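Local coordinates for protein ornithine cyclodeaminase (Methanococcus maripaludis S2, PDB 3C2Q) that catalyses the conversion of L-ornithine to L-proline with release of ammonia, using NAD(+) as cofactor, at residues Val55-Glu59 with Glu60-Glu64; Gly188-Ile191 with Lys192-Lys195; Met231-Cys234 with Ile235-Ile239; Ala244-Ile247 with Arg248-Gly251; His285-Ala288 with Thr289-Met293. One frame throughout, in Å; residues are numbered along the deposited sequence.

Interaction 1 (Val55-Glu59 with Glu60-Glu64); sequences VVYPE and EKRAE
R62 carries CG between its backbone N and carbonyl carbon (chi1 67°) and then runs extended to NE, which lays its guanidinium over one face of the Y57 ring, itself swung to the side of its own backbone N (chi1 -53°). The two planes are 29° apart, and R62 CZ lies 4.0 Å from the centroid of the Y57 ring, a cation-pi stack displaced toward CD2 and CE2. Around the rim of the guanidinium, in its plane, stand two carboxylates, joined through it in a salt-bridge network. The salt bridge to E60 uses two nitrogens on one oxygen: NE is 2.7 Å and NH2 2.9 Å from E60 OE1, both arriving from the same face of that carboxylate. The one to E64 is long and weak, R62 NH1 to E64 OE2 at 3.4 Å. That oxygen also accepts from Y57 OH at 3.2 Å, met from above the carboxylate plane.

The backbone is a beta hairpin, with V55-E64 and Y57-R62 as hydrogen-bonded pairs and V56-A63 as a non-hydrogen-bonded one. At its end K61 and R62 both face Y57, a G1 beta bulge in which K61 takes the positive phi more often borne by glycine. On the other face of the sheet, V56 CG2 meets A63 CB at 4.0 Å, small apolar groups suited to packing against V38 and V36 of strand 34-38. The arginine's charge is thus shared between a ring face and two acids, which would be expected to keep both acids ionised on this partly exposed face.

Interaction 2 (Gly188-Ile191 with Lys192-Lys195); sequences GVNI and KTAK
N190 turns its amide back toward the loop that follows it, inside the Rossmann-fold region, where T193 forms an ST turn: K195 N donates to T193 OG1 at 3.1 Å. The firm part of the contact gathers round the asparagine. Its CG is anti to the backbone N (chi1 -180°), beside the carbonyl carbon, and this brings OD1 to the amides of K192 and T193. There T193 N reaches N190 OD1 at 2.9 Å in the carbonyl plane, and K192 N comes equally near to N190 OD1, 2.9 Å, but by a bent, weak bond. One oxygen on a short side chain thereby takes two successive amides, a task asparagine suits because its carbonyl sits close to the main chain. Its side chain and that of T193 cross at about a right angle. The backbone of N190 works too: N190 N donates almost straight to K195 O at 2.8 Å, while A194 N makes a weak bond back to N190 O. A194 has positive phi, and its small methyl points away from G188-I191.

The looser side belongs to the lysines: the CB bonds of K192 and K195 lead away from G188-I191, and both residues are exposed. Apolar V189, I191 and A194 are handled differently, for P111 of the second subunit packs on all three, and R118 of that subunit lies on K195. The cofactor site is not part of this contact, the side chain of A194 lying about 11 Å from that of D326, which probably binds NAD(+), as in related enzymes. Where the two ends of the loop face each other, V189 CG1 rests 3.7 Å from A194 C.

Interaction 3 (Met231-Cys234 with Ile235-Ile239); sequences MYQC and IKNNI
Residues M231 and I235, and Y232 and K236, are joined by regular i to i+4 bonds in helix 230-237, which ends in a Schellman motif: I239 N bonds to C234 O at 2.8 Å and N238 N to I235 O at 3.3 Å. N238 takes the positive phi this requires, a conformation that asparagine tolerates better than most residues.

The side chains divide by position round the helix. On one side, Y232 has CG anti to its backbone N (chi1 172°), which stands the ring beside the next turn, and K236, bent at chi2 and chi3, passes over one ring face. The touching carbon is K236 CG, 3.7 Å from the centroid of the Y232 ring and 18° off its normal, a CH-pi contact, and K236 CE continues to 3.6 Å from Y232 OH. A lysine suits the place because its methylenes can cover the ring while its amine proceeds toward solvent.

Next to it Q233 and N237 lie side by side and point the same way, their amide planes 25° apart. N237 ND2 is the bridging group. It donates to Q233 O at 2.9 Å, in the carbonyl plane on a lone pair, and more weakly to Q233 OE1, also at 2.9 Å. As N237 N donates to Q233 O as well, this carbonyl near the helix end has two donors.

The inner side is apolar. M231, a selenomethionine, and I235 pack on I217 of helix 217-222 and Y241 of strand 241-244. Across the Schellman turn itself, C234 SG touches I239 CG2 at 4.0 Å.

Interaction 4 (Ala244-Ile247 with Arg248-Gly251); sequences AGSI and RDDG
G245 CA stands 3.5 Å from D249 OD2, and just before it A244 O is bridged to the same carboxylate by a water that donates to both, 2.6 Å to A244 O and 2.8 Å to D249 OD2. S246 is held at three points. S246 N donates to D249 OD2 at 2.9 Å, from above the carboxylate plane; S246 O accepts D249 N at 3.1 Å, closing a type I beta turn; and S246 OG takes R248 N at 3.0 Å, an ST turn for which a short hydroxyl is the right length. I247, at the turn's second position, packs on H285 of the third subunit, whose Q264 donates to I247 O and D249 O.

D249 has CG beside its backbone N (chi1 -53°), which folds the acid back toward S246. R248 NH2 lies 3.3 Å from D249 OD1 in a salt bridge of charges only, since that oxygen is well out of the guanidinium plane and no N-H points at it. With an alanine in place of D249, S246 N and the water would probably lose their shared acceptor, and the R248 charge this mate.

N171, A172 and D250 probably bind NAD(+), as in related enzymes. The turn follows strand 241-244, whose A244 pairs with A169, and lies against the start of helix 171-183: R248 touches A172, D249 touches N171, and N171 ND2 bonds to G251 O.

Interaction 5 (His285-Ala288 with Thr289-Met293); sequences HSVA and TGNLM
T289 bonds twice to one carbonyl a turn earlier: T289 N lies 2.9 Å and T289 OG1 2.8 Å from H285 O, from opposite faces of the carbonyl plane. The hydroxyl gets there because OG1 stands beside the backbone N (chi1 -55°), and the buried threonine thereby satisfies its polar end within its own helix. In the next bond, G290 N reaches S286 O at 2.8 Å. N291 N continues the series to V287 O, and its amide lies alongside V287, with N291 ND2 3.8 Å from V287 CG1. L292 CG comes to 3.3 Å from A288 O.

These turns form helix 283-292, the connection of a beta-alpha-beta unit between strands 276-280 and 298-303 of the Rossmann fold. T289 and L292 face M267 of helix 260-271. N291 ND2 makes a weak bond to R248 O of the third subunit, on whose I247 H285 and A288 also pack. A leucine in place of N291 would probably leave that R248 carbonyl without this donor. At the helix start, T282 O accepts S286 OG and T282 OG1 bonds to H285 N; T282 and H285 probably bind NAD(+), as in related enzymes.

In the fold
Each contact joins two adjoining segments, so the five follow in series along the chain and none nests or crosses. Interaction 1 closes a hairpin in the mixed sheet of the first region, about 42 Å at nearest atoms from interaction 2 on the far side of the chain's centre. The other four belong to the Rossmann fold: interaction 2 turns the chain after strand 189-190, interaction 3 ends the helix leading into strand 241-244, interaction 4 turns the loop leaving that strand, and interaction 5 lies in the helix between strands 276-280 and 298-303. Interactions 4 and 5 touch, A244 CB being 4.0 Å from H285 NE2, and both meet the third subunit.

Interaction 1 (Val55-Glu59 with Glu60-Glu64)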
loop_
_atom_site.group_PDB
_atom_site.type_symbol
_atom_site.label_atom_id
_atom_site.label_comp_id
_atom_site.label_asym_id
_atom_site.label_seq_id
_atom_site.Cartn_x
_atom_site.Cartn_y
_atom_site.Cartn_z
ATOM N N VAL B 55 39.025 -6.542 7.259
ATOM C CA VAL B 55 40.446 -6.381 6.957
ATOM C C VAL B 55 41.157 -6.421 8.317
ATOM O O VAL B 55 40.769 -5.714 9.248
ATOM C CB VAL B 55 40.699 -5.084 6.164
ATOM C CG1 VAL B 55 42.198 -4.717 6.062
ATOM C CG2 VAL B 55 40.066 -5.205 4.763
ATOM N N VAL B 56 42.159 -7.290 8.410
ATOM C CA VAL B 56 42.930 -7.490 9.643
ATOM C C VAL B 56 44.351 -6.906 9.493
ATOM O O VAL B 56 44.984 -7.014 8.420
ATOM C CB VAL B 56 42.981 -8.997 10.001
ATOM C CG1 VAL B 56 43.714 -9.237 11.320
ATOM C CG2 VAL B 56 41.565 -9.573 10.067
ATOM N N TYR B 57 44.802 -6.253 10.558
ATOM C CA TYR B 57 46.150 -5.705 10.683
ATOM C C TYR B 57 46.797 -6.453 11.858
ATOM O O TYR B 57 46.765 -5.974 12.976
ATOM C CB TYR B 57 46.066 -4.215 10.978
ATOM C CG TYR B 57 45.197 -3.473 9.980
ATOM C CD1 TYR B 57 45.680 -3.156 8.711
ATOM C CD2 TYR B 57 43.883 -3.107 10.302
ATOM C CE1 TYR B 57 44.882 -2.482 7.785
ATOM C CE2 TYR B 57 43.077 -2.426 9.376
ATOM C CZ TYR B 57 43.588 -2.126 8.126
ATOM O OH TYR B 57 42.812 -1.452 7.204
ATOM N N PRO B 58 47.303 -7.663 11.613
ATOM C CA PRO B 58 47.701 -8.475 12.763
ATOM C C PRO B 58 48.737 -7.801 13.673
ATOM O O PRO B 58 48.617 -7.903 14.903
ATOM C CB PRO B 58 48.226 -9.759 12.123
ATOM C CG PRO B 58 47.567 -9.800 10.759
ATOM C CD PRO B 58 47.526 -8.365 10.342
ATOM N N GLU B 59 49.694 -7.079 13.077
ATOM C CA GLU B 59 50.778 -6.390 13.810
ATOM C C GLU B 59 50.279 -5.245 14.674
ATOM O O GLU B 59 50.937 -4.852 15.653
ATOM C CB GLU B 59 51.835 -5.861 12.833
ATOM C CG GLU B 59 53.072 -6.758 12.672
ATOM C CD GLU B 59 53.001 -7.783 11.523
ATOM O OE1 GLU B 59 51.975 -8.498 11.434
ATOM O OE2 GLU B 59 53.991 -7.893 10.727
ATOM N N GLU B 60 49.107 -4.709 14.323
ATOM C CA GLU B 60 48.484 -3.654 15.108
ATOM C C GLU B 60 47.442 -4.204 16.089
ATOM O O GLU B 60 46.885 -3.454 16.889
ATOM C CB GLU B 60 47.902 -2.576 14.178
ATOM C CG GLU B 60 48.938 -2.002 13.214
ATOM C CD GLU B 60 48.355 -1.074 12.145
ATOM O OE1 GLU B 60 47.560 -0.157 12.487
ATOM O OE2 GLU B 60 48.720 -1.247 10.953
ATOM N N LYS B 61 47.220 -5.519 16.056
ATOM C CA LYS B 61 46.138 -6.161 16.824
ATOM C C LYS B 61 44.804 -5.388 16.665
ATOM O O LYS B 61 44.124 -5.049 17.638
ATOM C CB LYS B 61 46.510 -6.333 18.302
ATOM C CG LYS B 61 47.727 -7.229 18.506
ATOM C CD LYS B 61 48.239 -7.155 19.912
ATOM C CE LYS B 61 49.248 -8.283 20.122
ATOM N NZ LYS B 61 49.336 -8.670 21.560
ATOM N N ARG B 62 44.479 -5.094 15.414
ATOM C CA ARG B 62 43.205 -4.468 15.080
ATOM C C ARG B 62 42.636 -5.029 13.781
ATOM O O ARG B 62 43.341 -5.681 13.006
ATOM C CB ARG B 62 43.305 -2.933 15.072
ATOM C CG ARG B 62 44.165 -2.336 13.987
ATOM C CD ARG B 62 44.150 -0.805 14.068
ATOM N NE ARG B 62 44.947 -0.225 12.983
ATOM C CZ ARG B 62 44.474 0.140 11.788
ATOM N NH1 ARG B 62 43.172 0.023 11.503
ATOM N NH2 ARG B 62 45.310 0.631 10.877
ATOM N N ALA B 63 41.333 -4.803 13.582
ATOM C CA ALA B 63 40.658 -5.187 12.353
ATOM C C ALA B 63 39.523 -4.185 12.148
ATOM O O ALA B 63 39.039 -3.586 13.106
ATOM C CB ALA B 63 40.133 -6.629 12.422
ATOM N N GLU B 64 39.157 -3.969 10.891
ATOM C CA GLU B 64 38.066 -3.057 10.581
ATOM C C GLU B 64 37.197 -3.606 9.434
ATOM O O GLU B 64 37.630 -4.457 8.638
ATOM C CB GLU B 64 38.583 -1.642 10.307
ATOM C CG GLU B 64 39.295 -1.488 9.002
ATOM C CD GLU B 64 39.669 -0.047 8.772
ATOM O OE1 GLU B 64 38.788 0.781 8.421
ATOM O OE2 GLU B 64 40.852 0.269 8.978
#

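Interaction 2 (Gly188-Ile191 with Lys192-Lys195)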
loop_
_atom_site.group_PDB
_atom_site.type_symbol
_atom_site.label_atom_id
_atom_site.label_comp_id
_atom_site.label_asym_id
_atom_site.label_seq_id
_atom_site.Cartn_x
_atom_site.Cartn_y
_atom_site.Cartn_z
ATOM N N GLY B 188 4.123 24.649 -3.042
ATOM C CA GLY B 188 3.124 25.683 -3.311
ATOM C C GLY B 188 1.865 25.543 -2.501
ATOM O O GLY B 188 0.916 26.273 -2.736
ATOM N N VAL B 189 1.836 24.592 -1.558
ATOM C CA VAL B 189 0.677 24.394 -0.698
ATOM C C VAL B 189 0.969 25.007 0.659
ATOM O O VAL B 189 1.979 24.711 1.260
ATOM C CB VAL B 189 0.289 22.867 -0.552
ATOM C CG1 VAL B 189 -0.882 22.716 0.412
ATOM C CG2 VAL B 189 -0.093 22.276 -1.933
ATOM N N ASN B 190 0.069 25.855 1.157
ATOM C CA ASN B 190 0.317 26.564 2.398
ATOM C C ASN B 190 0.263 25.571 3.572
ATOM O O ASN B 190 -0.726 24.868 3.699
ATOM C CB ASN B 190 -0.752 27.656 2.588
ATOM C CG ASN B 190 -0.554 28.441 3.848
ATOM O OD1 ASN B 190 -0.977 28.028 4.901
ATOM N ND2 ASN B 190 0.106 29.610 3.740
ATOM N N ILE B 191 1.300 25.550 4.407
ATOM C CA ILE B 191 1.421 24.605 5.522
ATOM C C ILE B 191 0.296 24.783 6.573
ATOM O O ILE B 191 -0.181 23.803 7.173
ATOM C CB ILE B 191 2.844 24.670 6.190
ATOM C CG1 ILE B 191 3.992 24.402 5.182
ATOM C CG2 ILE B 191 2.938 23.802 7.479
ATOM C CD1 ILE B 191 3.735 23.175 4.236
ATOM N N LYS B 192 -0.124 26.028 6.805
ATOM C CA LYS B 192 -1.071 26.326 7.875
ATOM C C LYS B 192 -2.506 26.132 7.498
ATOM O O LYS B 192 -3.349 25.946 8.363
ATOM C CB LYS B 192 -0.894 27.775 8.358
ATOM C CG LYS B 192 0.383 27.970 9.082
ATOM C CD LYS B 192 0.186 27.748 10.524
ATOM C CE LYS B 192 1.444 28.197 11.207
ATOM N NZ LYS B 192 1.153 28.615 12.601
ATOM N N THR B 193 -2.803 26.224 6.219
ATOM C CA THR B 193 -4.172 26.085 5.767
ATOM C C THR B 193 -4.407 24.844 4.888
ATOM O O THR B 193 -5.556 24.535 4.598
ATOM C CB THR B 193 -4.613 27.280 4.892
ATOM O OG1 THR B 193 -3.922 27.224 3.640
ATOM C CG2 THR B 193 -4.380 28.656 5.607
ATOM N N ALA B 194 -3.329 24.189 4.427
ATOM C CA ALA B 194 -3.422 23.100 3.441
ATOM C C ALA B 194 -4.036 23.488 2.088
ATOM O O ALA B 194 -4.503 22.627 1.337
ATOM C CB ALA B 194 -4.163 21.838 4.062
ATOM N N LYS B 195 -4.020 24.775 1.744
ATOM C CA LYS B 195 -4.529 25.228 0.442
ATOM C C LYS B 195 -3.402 25.713 -0.445
ATOM O O LYS B 195 -2.430 26.296 0.060
ATOM C CB LYS B 195 -5.537 26.368 0.638
ATOM C CG LYS B 195 -6.670 25.992 1.576
ATOM C CD LYS B 195 -7.810 26.965 1.475
ATOM C CE LYS B 195 -7.974 27.717 2.749
ATOM N NZ LYS B 195 -9.433 27.798 3.068
#

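Interaction 3 (Met231-Cys234 with Ile235-Ile239)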
loop_
_atom_site.group_PDB
_atom_site.type_symbol
_atom_site.label_atom_id
_atom_site.label_comp_id
_atom_site.label_asym_id
_atom_site.label_seq_id
_atom_site.Cartn_x
_atom_site.Cartn_y
_atom_site.Cartn_z
HETATM N N MSE B 231 16.624 23.468 8.735
HETATM C CA MSE B 231 18.004 23.757 8.344
HETATM C C MSE B 231 18.516 24.968 9.160
HETATM O O MSE B 231 19.647 24.950 9.649
HETATM C CB MSE B 231 18.099 24.061 6.839
HETATM C CG MSE B 231 17.479 22.987 5.910
HETATM SE SE MSE B 231 18.129 21.199 6.471
HETATM C CE MSE B 231 19.912 21.410 5.971
ATOM N N TYR B 232 17.666 25.977 9.322
ATOM C CA TYR B 232 17.956 27.102 10.239
ATOM C C TYR B 232 18.343 26.634 11.648
ATOM O O TYR B 232 19.387 27.024 12.183
ATOM C CB TYR B 232 16.772 28.062 10.296
ATOM C CG TYR B 232 16.895 29.146 11.359
ATOM C CD1 TYR B 232 17.538 30.362 11.078
ATOM C CD2 TYR B 232 16.365 28.958 12.640
ATOM C CE1 TYR B 232 17.645 31.368 12.067
ATOM C CE2 TYR B 232 16.466 29.963 13.639
ATOM C CZ TYR B 232 17.110 31.161 13.329
ATOM O OH TYR B 232 17.220 32.141 14.300
ATOM N N GLN B 233 17.530 25.783 12.254
ATOM C CA GLN B 233 17.865 25.288 13.564
ATOM C C GLN B 233 19.158 24.477 13.601
ATOM O O GLN B 233 19.843 24.480 14.633
ATOM C CB GLN B 233 16.728 24.507 14.203
ATOM C CG GLN B 233 15.509 25.378 14.517
ATOM C CD GLN B 233 15.743 26.410 15.618
ATOM O OE1 GLN B 233 16.695 26.313 16.405
ATOM N NE2 GLN B 233 14.860 27.410 15.671
ATOM N N CYS B 234 19.474 23.776 12.515
ATOM C CA CYS B 234 20.751 23.046 12.455
ATOM C C CYS B 234 21.923 24.038 12.485
ATOM O O CYS B 234 22.902 23.818 13.204
ATOM C CB CYS B 234 20.847 22.160 11.203
ATOM S SG CYS B 234 19.787 20.672 11.309
ATOM N N ILE B 235 21.831 25.091 11.675
ATOM C CA ILE B 235 22.852 26.148 11.688
ATOM C C ILE B 235 23.002 26.733 13.098
ATOM O O ILE B 235 24.118 26.783 13.643
ATOM C CB ILE B 235 22.552 27.256 10.649
ATOM C CG1 ILE B 235 22.608 26.680 9.212
ATOM C CG2 ILE B 235 23.508 28.489 10.825
ATOM C CD1 ILE B 235 23.909 25.849 8.882
ATOM N N LYS B 236 21.886 27.134 13.700
ATOM C CA LYS B 236 21.934 27.838 14.994
ATOM C C LYS B 236 22.471 26.981 16.091
ATOM O O LYS B 236 23.097 27.491 17.029
ATOM C CB LYS B 236 20.560 28.347 15.420
ATOM C CG LYS B 236 19.909 29.293 14.433
ATOM C CD LYS B 236 20.788 30.498 14.046
ATOM C CE LYS B 236 20.682 31.639 15.031
ATOM N NZ LYS B 236 21.175 32.916 14.402
ATOM N N ASN B 237 22.220 25.675 16.002
ATOM C CA ASN B 237 22.557 24.792 17.095
ATOM C C ASN B 237 23.766 23.930 16.790
ATOM O O ASN B 237 24.092 23.038 17.550
ATOM C CB ASN B 237 21.329 23.951 17.500
ATOM C CG ASN B 237 20.256 24.793 18.126
ATOM O OD1 ASN B 237 20.375 25.175 19.289
ATOM N ND2 ASN B 237 19.220 25.125 17.361
ATOM N N ASN B 238 24.428 24.240 15.678
ATOM C CA ASN B 238 25.598 23.501 15.205
ATOM C C ASN B 238 25.332 21.995 15.097
ATOM O O ASN B 238 26.149 21.175 15.544
ATOM C CB ASN B 238 26.831 23.793 16.088
ATOM C CG ASN B 238 27.043 25.288 16.322
ATOM O OD1 ASN B 238 27.073 25.746 17.469
ATOM N ND2 ASN B 238 27.172 26.057 15.238
ATOM N N ILE B 239 24.176 21.641 14.510
ATOM C CA ILE B 239 23.853 20.244 14.241
ATOM C C ILE B 239 24.285 19.918 12.833
ATOM O O ILE B 239 23.850 20.566 11.907
ATOM C CB ILE B 239 22.340 19.952 14.433
ATOM C CG1 ILE B 239 22.017 19.957 15.909
ATOM C CG2 ILE B 239 21.970 18.529 13.913
ATOM C CD1 ILE B 239 21.319 21.147 16.347
#

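Interaction 4 (Ala244-Ile247 with Arg248-Gly251)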
loop_
_atom_site.group_PDB
_atom_site.type_symbol
_atom_site.label_atom_id
_atom_site.label_comp_id
_atom_site.label_asym_id
_atom_site.label_seq_id
_atom_site.Cartn_x
_atom_site.Cartn_y
_atom_site.Cartn_z
ATOM N N ALA B 244 22.514 14.372 0.582
ATOM C CA ALA B 244 23.005 13.568 -0.531
ATOM C C ALA B 244 22.268 13.963 -1.795
ATOM O O ALA B 244 21.041 14.013 -1.800
ATOM C CB ALA B 244 22.820 12.082 -0.234
ATOM N N GLY B 245 23.020 14.275 -2.851
ATOM C CA GLY B 245 22.448 14.569 -4.164
ATOM C C GLY B 245 21.829 13.332 -4.793
ATOM O O GLY B 245 22.193 12.205 -4.444
ATOM N N SER B 246 20.860 13.543 -5.678
ATOM C CA SER B 246 20.218 12.433 -6.368
ATOM C C SER B 246 19.991 12.842 -7.805
ATOM O O SER B 246 19.963 14.047 -8.123
ATOM C CB SER B 246 18.910 12.059 -5.665
ATOM O OG SER B 246 17.781 12.235 -6.497
ATOM N N ILE B 247 19.817 11.853 -8.681
ATOM C CA ILE B 247 19.536 12.119 -10.087
ATOM C C ILE B 247 18.233 12.923 -10.353
ATOM O O ILE B 247 18.048 13.462 -11.456
ATOM C CB ILE B 247 19.522 10.794 -10.887
ATOM C CG1 ILE B 247 18.557 9.769 -10.235
ATOM C CG2 ILE B 247 20.964 10.235 -10.997
ATOM C CD1 ILE B 247 18.317 8.484 -11.095
ATOM N N ARG B 248 17.335 13.007 -9.370
ATOM C CA ARG B 248 16.131 13.865 -9.525
ATOM C C ARG B 248 16.378 15.357 -9.342
ATOM O O ARG B 248 15.488 16.131 -9.627
ATOM C CB ARG B 248 15.049 13.571 -8.489
ATOM C CG ARG B 248 14.438 12.228 -8.431
ATOM C CD ARG B 248 13.593 12.237 -7.153
ATOM N NE ARG B 248 14.331 13.009 -6.146
ATOM C CZ ARG B 248 13.998 14.221 -5.672
ATOM N NH1 ARG B 248 12.874 14.839 -6.061
ATOM N NH2 ARG B 248 14.813 14.815 -4.792
ATOM N N ASP B 249 17.523 15.756 -8.787
ATOM C CA ASP B 249 17.849 17.173 -8.538
ATOM C C ASP B 249 18.271 17.991 -9.784
ATOM O O ASP B 249 19.403 17.861 -10.278
ATOM C CB ASP B 249 18.993 17.266 -7.512
ATOM C CG ASP B 249 18.729 16.507 -6.241
ATOM O OD1 ASP B 249 17.556 16.264 -5.913
ATOM O OD2 ASP B 249 19.699 16.170 -5.533
ATOM N N ASP B 250 17.411 18.870 -10.283
ATOM C CA ASP B 250 17.847 19.859 -11.323
ATOM C C ASP B 250 18.501 21.132 -10.697
ATOM O O ASP B 250 19.307 21.866 -11.377
ATOM C CB ASP B 250 16.667 20.269 -12.221
ATOM C CG ASP B 250 15.588 21.007 -11.439
ATOM O OD1 ASP B 250 15.665 22.274 -11.285
ATOM O OD2 ASP B 250 14.680 20.298 -10.928
ATOM N N GLY B 251 18.157 21.383 -9.420
ATOM C CA GLY B 251 18.675 22.527 -8.696
ATOM C C GLY B 251 19.204 22.183 -7.328
ATOM O O GLY B 251 18.641 22.641 -6.320
HETATM O O HOH W 1 19.002 14.903 -3.181
#

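Interaction 5 (His285-Ala288 with Thr289-Met293)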
loop_
_atom_site.group_PDB
_atom_site.type_symbol
_atom_site.label_atom_id
_atom_site.label_comp_id
_atom_site.label_asym_id
_atom_site.label_seq_id
_atom_site.Cartn_x
_atom_site.Cartn_y
_atom_site.Cartn_z
ATOM N N HIS B 285 16.648 6.875 1.770
ATOM C CA HIS B 285 17.524 7.118 2.897
ATOM C C HIS B 285 17.383 6.127 4.031
ATOM O O HIS B 285 18.376 5.883 4.737
ATOM C CB HIS B 285 17.386 8.549 3.442
ATOM C CG HIS B 285 18.129 9.568 2.648
ATOM N ND1 HIS B 285 17.656 10.075 1.460
ATOM C CD2 HIS B 285 19.302 10.196 2.884
ATOM C CE1 HIS B 285 18.515 10.952 0.982
ATOM N NE2 HIS B 285 19.515 11.054 1.832
ATOM N N SER B 286 16.205 5.552 4.236
ATOM C CA SER B 286 16.044 4.508 5.265
ATOM C C SER B 286 16.966 3.318 4.945
ATOM O O SER B 286 17.751 2.859 5.786
ATOM C CB SER B 286 14.589 4.006 5.349
ATOM O OG SER B 286 13.766 4.990 5.962
ATOM N N VAL B 287 16.846 2.837 3.725
ATOM C CA VAL B 287 17.645 1.678 3.268
ATOM C C VAL B 287 19.136 2.039 3.185
ATOM O O VAL B 287 19.996 1.248 3.610
ATOM C CB VAL B 287 17.129 1.135 1.917
ATOM C CG1 VAL B 287 18.082 0.031 1.374
ATOM C CG2 VAL B 287 15.693 0.560 2.102
ATOM N N ALA B 288 19.447 3.215 2.630
ATOM C CA ALA B 288 20.857 3.643 2.529
ATOM C C ALA B 288 21.475 3.700 3.920
ATOM O O ALA B 288 22.590 3.241 4.121
ATOM C CB ALA B 288 20.960 5.009 1.855
ATOM N N THR B 289 20.750 4.258 4.892
ATOM C CA THR B 289 21.291 4.404 6.254
ATOM C C THR B 289 21.328 3.067 6.988
ATOM O O THR B 289 22.315 2.733 7.644
ATOM C CB THR B 289 20.519 5.486 7.065
ATOM O OG1 THR B 289 20.554 6.697 6.306
ATOM C CG2 THR B 289 21.189 5.739 8.394
ATOM N N GLY B 290 20.263 2.282 6.880
ATOM C CA GLY B 290 20.268 0.987 7.513
ATOM C C GLY B 290 21.437 0.124 7.032
ATOM O O GLY B 290 22.053 -0.616 7.824
ATOM N N ASN B 291 21.736 0.212 5.737
ATOM C CA ASN B 291 22.865 -0.539 5.141
ATOM C C ASN B 291 24.217 -0.187 5.791
ATOM O O ASN B 291 25.156 -0.993 5.763
ATOM C CB ASN B 291 22.958 -0.241 3.658
ATOM C CG ASN B 291 21.886 -0.961 2.812
ATOM O OD1 ASN B 291 21.083 -1.827 3.295
ATOM N ND2 ASN B 291 21.874 -0.609 1.515
ATOM N N LEU B 292 24.296 1.003 6.395
ATOM C CA LEU B 292 25.522 1.528 6.998
ATOM C C LEU B 292 25.597 1.332 8.496
ATOM O O LEU B 292 26.624 1.639 9.106
ATOM C CB LEU B 292 25.634 3.037 6.736
ATOM C CG LEU B 292 25.636 3.430 5.274
ATOM C CD1 LEU B 292 25.620 4.951 5.139
ATOM C CD2 LEU B 292 26.861 2.788 4.559
HETATM N N MSE B 293 24.524 0.824 9.090
HETATM C CA MSE B 293 24.391 0.790 10.553
HETATM C C MSE B 293 24.602 -0.571 11.180
HETATM O O MSE B 293 24.111 -1.568 10.666
HETATM C CB MSE B 293 22.963 1.225 10.929
HETATM C CG MSE B 293 22.719 2.719 10.796
HETATM SE SE MSE B 293 20.748 2.975 11.067
HETATM C CE MSE B 293 20.641 2.284 12.882
#